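Local coordinates for protein ribosomal RNA small subunit methyltransferase Nep1 (Archaeoglobus fulgidus, PDB 3O7B) that probably methylates N1 of a specific pseudouridine in 16S rRNA during ribosome biogenesis, using S-adenosyl-L-methionine as methyl donor, at residues Leu37-Gln42 / Lys138-Arg143; Ile64-Ser69 / Thr73-Leu78; Glu142-Ile145 / Thr150-Ile153. All coordinates share one frame; numbering follows the deposited sequence. Where two conformers were deposited one is given.

Contact 1. Residues Leu37-Gln42 / Lys138-Arg143; sequences LELIPQ and KLFEER
Phe140 packs its ring and CB against Leu37, Glu38 and Leu39. This is loop-on-helix packing in a SPOUT-class methyltransferase. The loop after strand 28-35 lies across the last turn of helix 129-142. The tight part is centred on Phe140. Its CG stands anti to its own carbonyl carbon (chi1 -83°), and the ring extends from the helix to the loop backbone. Leu39 meets the near end of the aromatic side chain. Leu39 CD1 lies 3.7 Å from Phe140 CB, and Leu39 CG sits obliquely to the ring, 4.0 Å from Phe140 CG. The two side chains run past each other in opposite directions. Leu37 meets the far end, with its CG 4.0 Å from Phe140 CE1. Between these two leucines, the CA of Glu38 approaches Phe140 CZ at 4.2 Å. Leu37 O lies 3.7 Å from Phe140 CZ; it is buried by the contact and has no polar partner in the model.

Phe155 of strand 150-156 meets the Phe140 ring edge-to-face and also makes a cation-pi contact with Arg143. Leu37 further touches Ile117 of strand 116-119. The CB of Glu38 points away from the helix; its carboxylate forms a salt bridge with Arg84.

The outer side is looser and more polar. Leu39 is partly exposed, and Glu141 is exposed. Arg143, just past the helix end, has positive phi (77°). Its side chain folds back on the last turn. Arg143 NH1 donates to Phe140 O at 2.9 Å, nearly in the guanidinium plane and on a lone pair of the carbonyl.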
loop_
_atom_site.group_PDB
_atom_site.type_symbol
_atom_site.label_atom_id
_atom_site.label_comp_id
_atom_site.label_asym_id
_atom_site.label_seq_id
_atom_site.Cartn_x
_atom_site.Cartn_y
_atom_site.Cartn_z
ATOM N N LEU A 37 10.353 11.408 4.302
ATOM C CA LEU A 37 11.372 10.875 3.422
ATOM C C LEU A 37 12.623 11.736 3.556
ATOM O O LEU A 37 12.656 12.887 3.102
ATOM C CB LEU A 37 10.817 10.927 2.009
ATOM C CG LEU A 37 11.325 10.107 0.856
ATOM C CD1 LEU A 37 11.032 8.639 1.114
ATOM C CD2 LEU A 37 10.590 10.585 -0.368
ATOM N N GLU A 38 13.633 11.178 4.208
ATOM C CA GLU A 38 14.901 11.871 4.433
ATOM C C GLU A 38 15.999 10.881 4.767
ATOM O O GLU A 38 15.728 9.784 5.287
ATOM C CB GLU A 38 14.761 12.895 5.576
ATOM C CG GLU A 38 14.683 12.297 6.976
ATOM C CD GLU A 38 14.292 13.317 8.015
ATOM O OE1 GLU A 38 14.977 14.366 8.077
ATOM O OE2 GLU A 38 13.313 13.088 8.753
ATOM N N LEU A 39 17.240 11.281 4.504
ATOM C CA LEU A 39 18.389 10.521 4.955
ATOM C C LEU A 39 18.617 10.740 6.455
ATOM O O LEU A 39 18.105 11.698 7.038
ATOM C CB LEU A 39 19.633 10.903 4.142
ATOM C CG LEU A 39 19.530 10.662 2.633
ATOM C CD1 LEU A 39 20.771 11.174 1.917
ATOM C CD2 LEU A 39 19.278 9.189 2.332
ATOM N N ILE A 40 19.362 9.839 7.081
ATOM C CA ILE A 40 19.598 9.942 8.520
ATOM C C ILE A 40 20.244 11.310 8.830
ATOM O O ILE A 40 21.283 11.635 8.243
ATOM C CB ILE A 40 20.460 8.760 9.030
ATOM C CG1 ILE A 40 19.672 7.441 8.903
ATOM C CG2 ILE A 40 20.860 8.979 10.496
ATOM C CD1 ILE A 40 20.484 6.180 9.198
ATOM N N PRO A 41 19.610 12.122 9.711
ATOM C CA PRO A 41 20.171 13.425 10.077
ATOM C C PRO A 41 21.548 13.311 10.721
ATOM O O PRO A 41 21.839 12.357 11.449
ATOM C CB PRO A 41 19.158 13.982 11.086
ATOM C CG PRO A 41 17.897 13.285 10.783
ATOM C CD PRO A 41 18.321 11.896 10.380
ATOM N N GLN A 42 22.373 14.317 10.437
ATOM C CA GLN A 42 23.776 14.376 10.826
ATOM C C GLN A 42 24.000 14.024 12.291
ATOM O O GLN A 42 24.867 13.209 12.616
ATOM C CB GLN A 42 24.313 15.793 10.568
ATOM C CG GLN A 42 23.602 16.579 9.436
ATOM C CD GLN A 42 22.095 16.789 9.676
ATOM O OE1 GLN A 42 21.653 17.068 10.804
ATOM N NE2 GLN A 42 21.306 16.645 8.612
ATOM N N LYS A 138 19.113 5.841 -3.506
ATOM C CA LYS A 138 19.801 6.162 -4.750
ATOM C C LYS A 138 19.373 7.536 -5.278
ATOM O O LYS A 138 20.206 8.323 -5.738
ATOM C CB LYS A 138 19.536 5.078 -5.793
ATOM C CG LYS A 138 20.287 5.297 -7.100
ATOM C CD LYS A 138 19.974 4.205 -8.100
ATOM C CE LYS A 138 20.874 4.354 -9.317
ATOM N NZ LYS A 138 20.672 3.209 -10.249
ATOM N N LEU A 139 18.082 7.836 -5.216
ATOM C CA LEU A 139 17.582 9.135 -5.628
ATOM C C LEU A 139 18.236 10.272 -4.830
ATOM O O LEU A 139 18.661 11.282 -5.414
ATOM C CB LEU A 139 16.057 9.161 -5.489
ATOM C CG LEU A 139 15.419 10.528 -5.722
ATOM C CD1 LEU A 139 15.511 10.953 -7.177
ATOM C CD2 LEU A 139 13.975 10.494 -5.257
ATOM N N PHE A 140 18.351 10.120 -3.514
ATOM C CA PHE A 140 18.963 11.182 -2.701
ATOM C C PHE A 140 20.446 11.367 -3.026
ATOM O O PHE A 140 20.972 12.486 -2.936
ATOM C CB PHE A 140 18.747 10.941 -1.207
ATOM C CG PHE A 140 17.411 11.422 -0.699
ATOM C CD1 PHE A 140 16.241 10.693 -0.923
ATOM C CD2 PHE A 140 17.317 12.634 -0.023
ATOM C CE1 PHE A 140 14.995 11.156 -0.452
ATOM C CE2 PHE A 140 16.089 13.098 0.452
ATOM C CZ PHE A 140 14.933 12.365 0.242
ATOM N N GLU A 141 21.104 10.283 -3.422
ATOM C CA GLU A 141 22.522 10.300 -3.776
ATOM C C GLU A 141 22.771 10.879 -5.165
ATOM O O GLU A 141 23.620 11.763 -5.328
ATOM C CB GLU A 141 23.074 8.876 -3.701
ATOM C CG GLU A 141 24.518 8.723 -4.191
ATOM C CD GLU A 141 25.537 9.464 -3.342
ATOM O OE1 GLU A 141 25.254 9.810 -2.168
ATOM O OE2 GLU A 141 26.657 9.687 -3.861
ATOM N N GLU A 142 22.045 10.376 -6.161
ATOM C CA GLU A 142 22.267 10.702 -7.574
ATOM C C GLU A 142 21.405 11.855 -8.081
ATOM O O GLU A 142 21.695 12.436 -9.129
ATOM C CB GLU A 142 22.058 9.457 -8.447
ATOM C CG GLU A 142 22.964 8.317 -8.003
ATOM C CD GLU A 142 23.197 7.229 -9.031
ATOM O OE1 GLU A 142 22.620 7.261 -10.143
ATOM O OE2 GLU A 142 23.988 6.321 -8.707
ATOM N N ARG A 143 20.336 12.163 -7.336
ATOM C CA ARG A 143 19.415 13.312 -7.592
ATOM C C ARG A 143 18.430 13.090 -8.729
ATOM O O ARG A 143 17.491 13.863 -8.914
ATOM C CB ARG A 143 20.168 14.650 -7.809
ATOM C CG ARG A 143 21.245 14.952 -6.783
ATOM C CD ARG A 143 20.763 14.806 -5.363
ATOM N NE ARG A 143 19.823 15.860 -4.979
ATOM C CZ ARG A 143 19.264 15.955 -3.773
ATOM N NH1 ARG A 143 19.529 15.055 -2.831
ATOM N NH2 ARG A 143 18.440 16.959 -3.509
#

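Contact 2. Residues Ile64-Ser69 / Thr73-Leu78; sequences ILLDDS and TAMKSL
Met75 and Leu66 bury the most surface here, and Asp68 adds the third part. The CB of Met75 points toward residues 64-69. The side chain runs extended through chi2 and then bends at chi3 (68°), which places SD and CE between Leu66 and Asp68. Met75 SD lies 3.6 Å from Asp68 CB. Met75 CE lies 3.9 Å from Asp68 CB. The sulfur therefore rests on the aliphatic base of the aspartate.

Leu66 approaches Met75 tip to tip, using both of its methyls. Leu66 CD1 is 4.0 Å from Met75 SD, and Leu66 CD2 is 3.9 Å from Met75 CE. Leu66 CD2 also meets Leu78 CD1 at 4.0 Å, again tip to tip. One methyl of Leu66 thus touches both Met75 and Leu78. With an alanine at Met75, the methyls of Leu66 and the CB of Asp68 would probably face a gap, and Leu78 would be the one partner of Leu66 left across this contact.

Two local bonds shape the backbones. Asp67 OD1 accepts from Ser69 N at 2.9 Å, an N-cap bond at the start of the short, weakly bonded helix 68-71. Leu78 N bonds to Met75 O at 3.1 Å, closing a type I beta turn that brings Leu78 back toward Leu66.

The carboxylate of Asp68 forms a salt bridge with Arg81, and its side chain also touches Arg86. Asp67 packs on Asn128 and Ser69 on Arg131 of the second subunit. The arrangement is a small apolar cluster next to an N-capped short helix. It borders the predicted rRNA-binding site, where Arg86 is expected to meet the substrate and Asp88 to stabilise it.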
loop_
_atom_site.group_PDB
_atom_site.type_symbol
_atom_site.label_atom_id
_atom_site.label_comp_id
_atom_site.label_asym_id
_atom_site.label_seq_id
_atom_site.Cartn_x
_atom_site.Cartn_y
_atom_site.Cartn_z
ATOM N N ILE A 64 21.768 6.444 4.209
ATOM C CA ILE A 64 20.650 5.561 4.569
ATOM C C ILE A 64 19.386 6.374 4.842
ATOM O O ILE A 64 19.429 7.442 5.470
ATOM C CB ILE A 64 21.022 4.692 5.783
ATOM C CG1 ILE A 64 22.150 3.719 5.400
ATOM C CG2 ILE A 64 19.804 3.911 6.317
ATOM C CD1 ILE A 64 22.799 3.015 6.583
ATOM N N LEU A 65 18.259 5.870 4.333
ATOM C CA LEU A 65 16.964 6.502 4.562
ATOM C C LEU A 65 16.518 6.271 6.008
ATOM O O LEU A 65 16.614 5.158 6.543
ATOM C CB LEU A 65 15.921 5.925 3.595
ATOM C CG LEU A 65 14.692 6.772 3.257
ATOM C CD1 LEU A 65 15.034 7.983 2.364
ATOM C CD2 LEU A 65 13.671 5.887 2.549
ATOM N N LEU A 66 16.038 7.333 6.639
ATOM C CA LEU A 66 15.538 7.253 8.007
ATOM C C LEU A 66 14.231 6.454 8.073
ATOM O O LEU A 66 13.288 6.737 7.330
ATOM C CB LEU A 66 15.359 8.671 8.570
ATOM C CG LEU A 66 15.027 8.779 10.059
ATOM C CD1 LEU A 66 16.207 8.310 10.917
ATOM C CD2 LEU A 66 14.586 10.200 10.436
ATOM N N ASP A 67 14.199 5.475 8.963
ATOM C CA ASP A 67 13.110 4.493 9.037
ATOM C C ASP A 67 12.969 4.148 10.502
ATOM O O ASP A 67 13.854 3.504 11.085
ATOM C CB ASP A 67 13.507 3.254 8.217
ATOM C CG ASP A 67 12.457 2.131 8.254
ATOM O OD1 ASP A 67 11.610 2.075 9.169
ATOM O OD2 ASP A 67 12.500 1.268 7.347
ATOM N N ASP A 68 11.865 4.577 11.108
ATOM C CA ASP A 68 11.732 4.389 12.552
ATOM C C ASP A 68 11.484 2.951 13.008
ATOM O O ASP A 68 11.527 2.678 14.208
ATOM C CB ASP A 68 10.778 5.415 13.191
ATOM C CG ASP A 68 9.329 4.996 13.196
ATOM O OD1 ASP A 68 8.927 4.031 12.500
ATOM O OD2 ASP A 68 8.569 5.671 13.926
ATOM N N SER A 69 11.302 2.018 12.071
ATOM C CA SER A 69 11.275 0.593 12.436
ATOM C C SER A 69 12.690 0.040 12.620
ATOM O O SER A 69 12.872 -1.077 13.140
ATOM C CB SER A 69 10.485 -0.240 11.412
ATOM O OG SER A 69 9.092 0.013 11.529
ATOM N N THR A 73 15.405 4.122 18.341
ATOM C CA THR A 73 16.163 4.475 19.549
ATOM C C THR A 73 17.156 5.619 19.315
ATOM O O THR A 73 17.517 6.324 20.259
ATOM C CB THR A 73 16.867 3.264 20.174
ATOM O OG1 THR A 73 17.802 2.717 19.248
ATOM C CG2 THR A 73 15.856 2.205 20.550
ATOM N N ALA A 74 17.594 5.798 18.070
ATOM C CA ALA A 74 18.473 6.912 17.696
ATOM C C ALA A 74 17.727 8.230 17.471
ATOM O O ALA A 74 18.354 9.291 17.368
ATOM C CB ALA A 74 19.277 6.543 16.462
ATOM N N MET A 75 16.400 8.187 17.401
ATOM C CA MET A 75 15.621 9.354 16.979
ATOM C C MET A 75 15.090 10.231 18.105
ATOM O O MET A 75 14.405 11.216 17.846
ATOM C CB MET A 75 14.456 8.921 16.079
ATOM C CG MET A 75 14.914 8.380 14.731
ATOM S SD MET A 75 13.605 7.521 13.827
ATOM C CE MET A 75 12.500 8.868 13.435
ATOM N N LYS A 76 15.432 9.885 19.347
ATOM C CA LYS A 76 14.857 10.547 20.521
ATOM C C LYS A 76 15.067 12.065 20.544
ATOM O O LYS A 76 14.181 12.807 20.996
ATOM C CB LYS A 76 15.371 9.903 21.819
ATOM C CG LYS A 76 14.886 8.474 22.049
ATOM C CD LYS A 76 15.691 7.784 23.158
ATOM C CE LYS A 76 15.526 6.274 23.102
ATOM N NZ LYS A 76 16.356 5.605 24.138
ATOM N N SER A 77 16.206 12.522 20.027
ATOM C CA SER A 77 16.567 13.944 20.058
ATOM C C SER A 77 16.092 14.776 18.867
ATOM O O SER A 77 16.341 15.980 18.807
ATOM C CB SER A 77 18.081 14.094 20.187
ATOM O OG SER A 77 18.738 13.646 19.013
ATOM N N LEU A 78 15.434 14.139 17.901
ATOM C CA LEU A 78 15.014 14.849 16.690
ATOM C C LEU A 78 13.831 15.789 16.928
ATOM O O LEU A 78 12.933 15.463 17.695
ATOM C CB LEU A 78 14.657 13.850 15.578
ATOM C CG LEU A 78 15.764 12.971 14.995
ATOM C CD1 LEU A 78 15.149 12.161 13.852
ATOM C CD2 LEU A 78 16.941 13.792 14.484
#

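Contact 3. Residues Glu142-Ile145 / Thr150-Ile153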
loop_
_atom_site.group_PDB
_atom_site.type_symbol
_atom_site.label_atom_id
_atom_site.label_comp_id
_atom_site.label_asym_id
_atom_site.label_seq_id
_atom_site.Cartn_x
_atom_site.Cartn_y
_atom_site.Cartn_z
ATOM N N GLU A 142 22.045 10.376 -6.161
ATOM C CA GLU A 142 22.267 10.702 -7.574
ATOM C C GLU A 142 21.405 11.855 -8.081
ATOM O O GLU A 142 21.695 12.436 -9.129
ATOM C CB GLU A 142 22.058 9.457 -8.447
ATOM C CG GLU A 142 22.964 8.317 -8.003
ATOM C CD GLU A 142 23.197 7.229 -9.031
ATOM O OE1 GLU A 142 22.620 7.261 -10.143
ATOM O OE2 GLU A 142 23.988 6.321 -8.707
ATOM N N ARG A 143 20.336 12.163 -7.336
ATOM C CA ARG A 143 19.415 13.312 -7.592
ATOM C C ARG A 143 18.430 13.090 -8.729
ATOM O O ARG A 143 17.491 13.863 -8.914
ATOM C CB ARG A 143 20.168 14.650 -7.809
ATOM C CG ARG A 143 21.245 14.952 -6.783
ATOM C CD ARG A 143 20.763 14.806 -5.363
ATOM N NE ARG A 143 19.823 15.860 -4.979
ATOM C CZ ARG A 143 19.264 15.955 -3.773
ATOM N NH1 ARG A 143 19.529 15.055 -2.831
ATOM N NH2 ARG A 143 18.440 16.959 -3.509
ATOM N N ARG A 144 18.646 12.031 -9.508
ATOM C CA ARG A 144 17.727 11.663 -10.575
ATOM C C ARG A 144 17.844 10.190 -10.933
ATOM O O ARG A 144 18.946 9.620 -10.939
ATOM C CB ARG A 144 17.971 12.485 -11.836
ATOM C CG ARG A 144 19.417 12.442 -12.341
ATOM C CD ARG A 144 19.530 12.761 -13.830
ATOM N NE ARG A 144 18.551 13.749 -14.287
ATOM C CZ ARG A 144 18.093 13.850 -15.535
ATOM N NH1 ARG A 144 18.530 13.029 -16.485
ATOM N NH2 ARG A 144 17.203 14.785 -15.837
ATOM N N ILE A 145 16.695 9.610 -11.266
ATOM C CA ILE A 145 16.583 8.205 -11.688
ATOM C C ILE A 145 16.114 8.258 -13.130
ATOM O O ILE A 145 15.157 8.962 -13.449
ATOM C CB ILE A 145 15.550 7.448 -10.801
ATOM C CG1 ILE A 145 15.993 7.417 -9.313
ATOM C CG2 ILE A 145 15.264 6.010 -11.346
ATOM C CD1 ILE A 145 17.303 6.684 -8.991
ATOM N N THR A 150 15.449 9.334 -20.609
ATOM C CA THR A 150 14.176 9.774 -20.026
ATOM C C THR A 150 14.276 9.822 -18.502
ATOM O O THR A 150 14.682 8.857 -17.870
ATOM C CB THR A 150 13.043 8.803 -20.420
ATOM O OG1 THR A 150 12.917 8.759 -21.851
ATOM C CG2 THR A 150 11.710 9.225 -19.811
ATOM N N THR A 151 13.879 10.944 -17.909
ATOM C CA THR A 151 13.865 11.066 -16.463
ATOM C C THR A 151 12.619 10.406 -15.888
ATOM O O THR A 151 11.504 10.638 -16.357
ATOM C CB THR A 151 13.944 12.541 -16.044
ATOM O OG1 THR A 151 15.160 13.096 -16.564
ATOM C CG2 THR A 151 13.978 12.642 -14.534
ATOM N N LEU A 152 12.835 9.536 -14.905
ATOM C CA LEU A 152 11.750 8.861 -14.191
ATOM C C LEU A 152 11.416 9.540 -12.863
ATOM O O LEU A 152 10.234 9.681 -12.511
ATOM C CB LEU A 152 12.100 7.388 -13.931
ATOM C CG LEU A 152 12.268 6.507 -15.169
ATOM C CD1 LEU A 152 12.617 5.079 -14.719
ATOM C CD2 LEU A 152 11.030 6.501 -16.047
ATOM N N ILE A 153 12.450 9.933 -12.127
ATOM C CA ILE A 153 12.276 10.592 -10.835
ATOM C C ILE A 153 13.407 11.577 -10.682
ATOM O O ILE A 153 14.540 11.248 -10.981
ATOM C CB ILE A 153 12.338 9.603 -9.648
ATOM C CG1 ILE A 153 11.495 8.341 -9.905
ATOM C CG2 ILE A 153 11.931 10.330 -8.346
ATOM C CD1 ILE A 153 11.676 7.247 -8.816
HETATM O O HOH W 1 17.067 12.522 -18.431
#
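Ile145 and Ile153 form an antiparallel hydrogen-bonded pair. Ile145 N donates to Ile153 O at 2.7 Å, almost straight (171°) and in the carbonyl plane. In return, Ile145 O accepts two bonds. Leu152 N lies 2.8 Å from Ile145 O and Ile153 N 3.2 Å from it, both tilted from the carbonyl plane. A CA-H...O contact adds to these, with Arg144 CA 3.2 Å from Ile153 O.

Apolar contact follows the pairing. Ile145 CB and Ile153 CB stand 4.0 Å apart on the same face of the sheet. Both side chains also touch Leu135 of helix 129-142.

The polar side chains meet on the exposed side. In one of two conformers, Arg144 crosses Thr151 at about a right angle, and Thr151 CG2 sits over one guanidinium face, offset toward its rim. A water bridge from Arg144 NH1 to Thr151 OG1 in this conformer is doubtful. The main polar partner of Arg144 is Glu154, which forms a salt bridge with NE.

Two residues, Leu152 and Ile153, lie against the single Ile145, which makes a classic beta bulge in the antiparallel hairpin at one edge of the sheet.

Contacts 1 and 2 touch directly, with centres 14 Å apart. Glu38 O lies 2.8 Å from Leu66 N and Ile40 N 2.9 Å from Ile64 O, probable hydrogen bonds that tie the two loops together. Contact 2 falls within the span that contact 1 bridges along the chain. Contacts 1 and 3 share Glu142 and Arg143, and Leu139 CD2 meets Ile153 CG2 at 3.7 Å. Contacts 2 and 3 do not touch. Contact 2 lies beside the predicted rRNA site: the Asp68 side chain is about 3 Å from that of Arg86 and about 13 Å from bound S-adenosylhomocysteine. Contact 3 is remote from the predicted rRNA site.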